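PDB 5H80: carboxylase from Deinococcus radiodurans, which probably carries out the ATP-dependent carboxylation of biotin through the biotin carboxylase domain of a single-chain multienzyme. Local coordinates for residues H263-E268 and R320-H325. Sequence-based numbering, arbitrary orientation.
Sequences HQKLLE and RLQVEH
Glu-268 and Glu-324 bring the two backbones closest, their CA atoms 6.7 Å apart. Residues 263-268 run along a strand broken near Leu-266, while 320-325 lie in the loop that leads from strand 312-318 to helix 325-332, ending in a type I beta turn from Gln-322 to His-325. Two bonds hold the turn at Gln-322 O, which accepts from His-325 N and from His-325 ND1 (2.8 Å) and lies close to the imidazole plane; this probably steadies the backbone from which Glu-324 projects. Its CG sits between the backbone N and the carbonyl carbon (chi1 63°), and a bend at chi2 brings the carboxylate round to Lys-265. The lysine, extended beyond CG, comes in at about a right angle and donates from NZ to Glu-324 OE2 at 3.0 Å, meeting the syn side 23° out of the carboxylate plane. A water joins the same pair, accepting from Lys-265 NZ and donating to Glu-324 OE1 (2.7 Å). Glu-268 crosses over Glu-324 CB, its OE2 3.4 Å from Glu-324 OE1, with the two carboxylate planes 32° apart. Arg-372 NH2 makes salt bridges to both, which probably offsets their repulsion, while Lys-265 NZ is shared with Glu-239 and Glu-303. An alanine in place of Glu-324 would probably leave Lys-265 and Arg-372 each short of one counter-charge and the bridging water without its acceptor. This buried cluster of paired acids and bases, consistent with the bicarbonate and biotin end of a biotin carboxylase active site, holds the Glu-324 carboxylate between Lys-265 and Arg-372.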
loop_
_atom_site.group_PDB
_atom_site.type_symbol
_atom_site.label_atom_id
_atom_site.label_comp_id
_atom_site.label_asym_id
_atom_site.label_seq_id
_atom_site.Cartn_x
_atom_site.Cartn_y
_atom_site.Cartn_z
ATOM N N HIS A 263 -23.584 -0.890 -17.190
ATOM C CA HIS A 263 -22.312 -0.962 -17.931
ATOM C C HIS A 263 -21.145 -0.105 -17.370
ATOM O O HIS A 263 -20.052 -0.149 -17.928
ATOM C CB HIS A 263 -22.533 -0.684 -19.450
ATOM C CG HIS A 263 -23.498 -1.633 -20.103
ATOM N ND1 HIS A 263 -24.846 -1.362 -20.222
ATOM C CD2 HIS A 263 -23.311 -2.860 -20.650
ATOM C CE1 HIS A 263 -25.450 -2.385 -20.796
ATOM N NE2 HIS A 263 -24.541 -3.300 -21.080
ATOM N N GLN A 264 -21.345 0.587 -16.256
ATOM C CA GLN A 264 -20.250 1.230 -15.473
ATOM C C GLN A 264 -19.693 0.271 -14.377
ATOM O O GLN A 264 -20.410 -0.173 -13.511
ATOM C CB GLN A 264 -20.744 2.491 -14.769
ATOM C CG GLN A 264 -21.554 3.488 -15.601
ATOM C CD GLN A 264 -21.143 3.536 -17.058
ATOM O OE1 GLN A 264 -21.672 2.786 -17.893
ATOM N NE2 GLN A 264 -20.206 4.420 -17.380
ATOM N N LYS A 265 -18.424 -0.015 -14.413
ATOM C CA LYS A 265 -17.774 -0.902 -13.480
ATOM C C LYS A 265 -17.705 -0.274 -12.071
ATOM O O LYS A 265 -17.564 0.966 -11.982
ATOM C CB LYS A 265 -16.359 -1.226 -14.024
ATOM C CG LYS A 265 -16.270 -2.000 -15.349
ATOM C CD LYS A 265 -14.854 -1.932 -15.974
ATOM C CE LYS A 265 -14.746 -2.647 -17.300
ATOM N NZ LYS A 265 -13.453 -2.490 -18.031
ATOM N N LEU A 266 -18.020 -1.013 -11.011
ATOM C CA LEU A 266 -17.993 -0.537 -9.656
ATOM C C LEU A 266 -16.971 -1.274 -8.819
ATOM O O LEU A 266 -16.333 -0.639 -7.988
ATOM C CB LEU A 266 -19.360 -0.644 -8.923
ATOM C CG LEU A 266 -20.434 0.250 -9.500
ATOM C CD1 LEU A 266 -21.785 -0.094 -8.909
ATOM C CD2 LEU A 266 -20.033 1.701 -9.176
ATOM N N LEU A 267 -16.881 -2.597 -8.949
ATOM C CA LEU A 267 -15.945 -3.427 -8.136
ATOM C C LEU A 267 -15.076 -4.255 -9.084
ATOM O O LEU A 267 -15.564 -4.809 -10.068
ATOM C CB LEU A 267 -16.583 -4.395 -7.155
ATOM C CG LEU A 267 -17.428 -3.778 -6.083
ATOM C CD1 LEU A 267 -18.324 -4.764 -5.451
ATOM C CD2 LEU A 267 -16.584 -2.987 -5.034
ATOM N N GLU A 268 -13.770 -4.153 -8.950
ATOM C CA GLU A 268 -12.898 -4.834 -9.916
ATOM C C GLU A 268 -11.944 -5.680 -9.089
ATOM O O GLU A 268 -11.231 -5.149 -8.254
ATOM C CB GLU A 268 -12.210 -3.771 -10.779
ATOM C CG GLU A 268 -13.274 -2.950 -11.577
ATOM C CD GLU A 268 -12.942 -1.500 -11.773
ATOM O OE1 GLU A 268 -12.626 -0.802 -10.793
ATOM O OE2 GLU A 268 -13.021 -1.086 -12.939
ATOM N N ARG A 320 -4.671 1.112 -24.134
ATOM C CA ARG A 320 -4.311 2.186 -23.206
ATOM C C ARG A 320 -4.236 1.627 -21.816
ATOM O O ARG A 320 -4.706 0.525 -21.641
ATOM C CB ARG A 320 -5.365 3.297 -23.264
ATOM C CG ARG A 320 -6.802 2.777 -23.337
ATOM C CD ARG A 320 -7.796 3.827 -23.030
ATOM N NE ARG A 320 -9.184 3.294 -23.021
ATOM C CZ ARG A 320 -9.775 2.770 -21.932
ATOM N NH1 ARG A 320 -9.130 2.714 -20.705
ATOM N NH2 ARG A 320 -11.026 2.331 -22.000
ATOM N N LEU A 321 -3.772 2.472 -20.881
ATOM C CA LEU A 321 -3.983 2.310 -19.454
ATOM C C LEU A 321 -5.465 2.241 -19.156
ATOM O O LEU A 321 -6.299 2.845 -19.851
ATOM C CB LEU A 321 -3.362 3.429 -18.645
ATOM C CG LEU A 321 -3.276 3.361 -17.097
ATOM C CD1 LEU A 321 -2.317 2.256 -16.668
ATOM C CD2 LEU A 321 -2.827 4.693 -16.587
ATOM N N GLN A 322 -5.840 1.447 -18.164
ATOM C CA GLN A 322 -7.216 1.545 -17.627
ATOM C C GLN A 322 -7.357 1.937 -16.164
ATOM O O GLN A 322 -6.376 1.738 -15.358
ATOM C CB GLN A 322 -7.881 0.185 -17.714
ATOM C CG GLN A 322 -8.416 -0.244 -19.085
ATOM C CD GLN A 322 -8.882 -1.649 -19.096
ATOM O OE1 GLN A 322 -8.449 -2.499 -18.290
ATOM N NE2 GLN A 322 -9.868 -1.918 -19.948
ATOM N N VAL A 323 -8.572 2.350 -15.809
ATOM C CA VAL A 323 -8.872 2.834 -14.491
ATOM C C VAL A 323 -8.491 1.744 -13.443
ATOM O O VAL A 323 -7.913 2.128 -12.339
ATOM C CB VAL A 323 -10.398 3.126 -14.310
ATOM C CG1 VAL A 323 -10.739 3.439 -12.877
ATOM C CG2 VAL A 323 -10.766 4.392 -15.090
ATOM N N GLU A 324 -8.852 0.483 -13.719
ATOM C CA GLU A 324 -8.607 -0.612 -12.830
ATOM C C GLU A 324 -7.162 -1.183 -12.841
ATOM O O GLU A 324 -7.003 -2.305 -12.344
ATOM C CB GLU A 324 -9.664 -1.685 -12.998
ATOM C CG GLU A 324 -9.752 -2.339 -14.287
ATOM C CD GLU A 324 -10.564 -1.621 -15.373
ATOM O OE1 GLU A 324 -10.752 -0.389 -15.311
ATOM O OE2 GLU A 324 -11.021 -2.345 -16.310
ATOM N N HIS A 325 -6.155 -0.490 -13.481
ATOM C CA HIS A 325 -4.807 -0.993 -13.602
ATOM C C HIS A 325 -4.306 -1.096 -12.110
ATOM O O HIS A 325 -3.527 -2.026 -11.850
ATOM C CB HIS A 325 -3.908 -0.040 -14.359
ATOM C CG HIS A 325 -3.573 1.223 -13.594
ATOM N ND1 HIS A 325 -4.397 2.312 -13.500
ATOM C CD2 HIS A 325 -2.490 1.516 -12.809
ATOM C CE1 HIS A 325 -3.836 3.262 -12.731
ATOM N NE2 HIS A 325 -2.669 2.800 -12.301
HETATM O O HOH W 1 -12.313 0.263 -17.408
#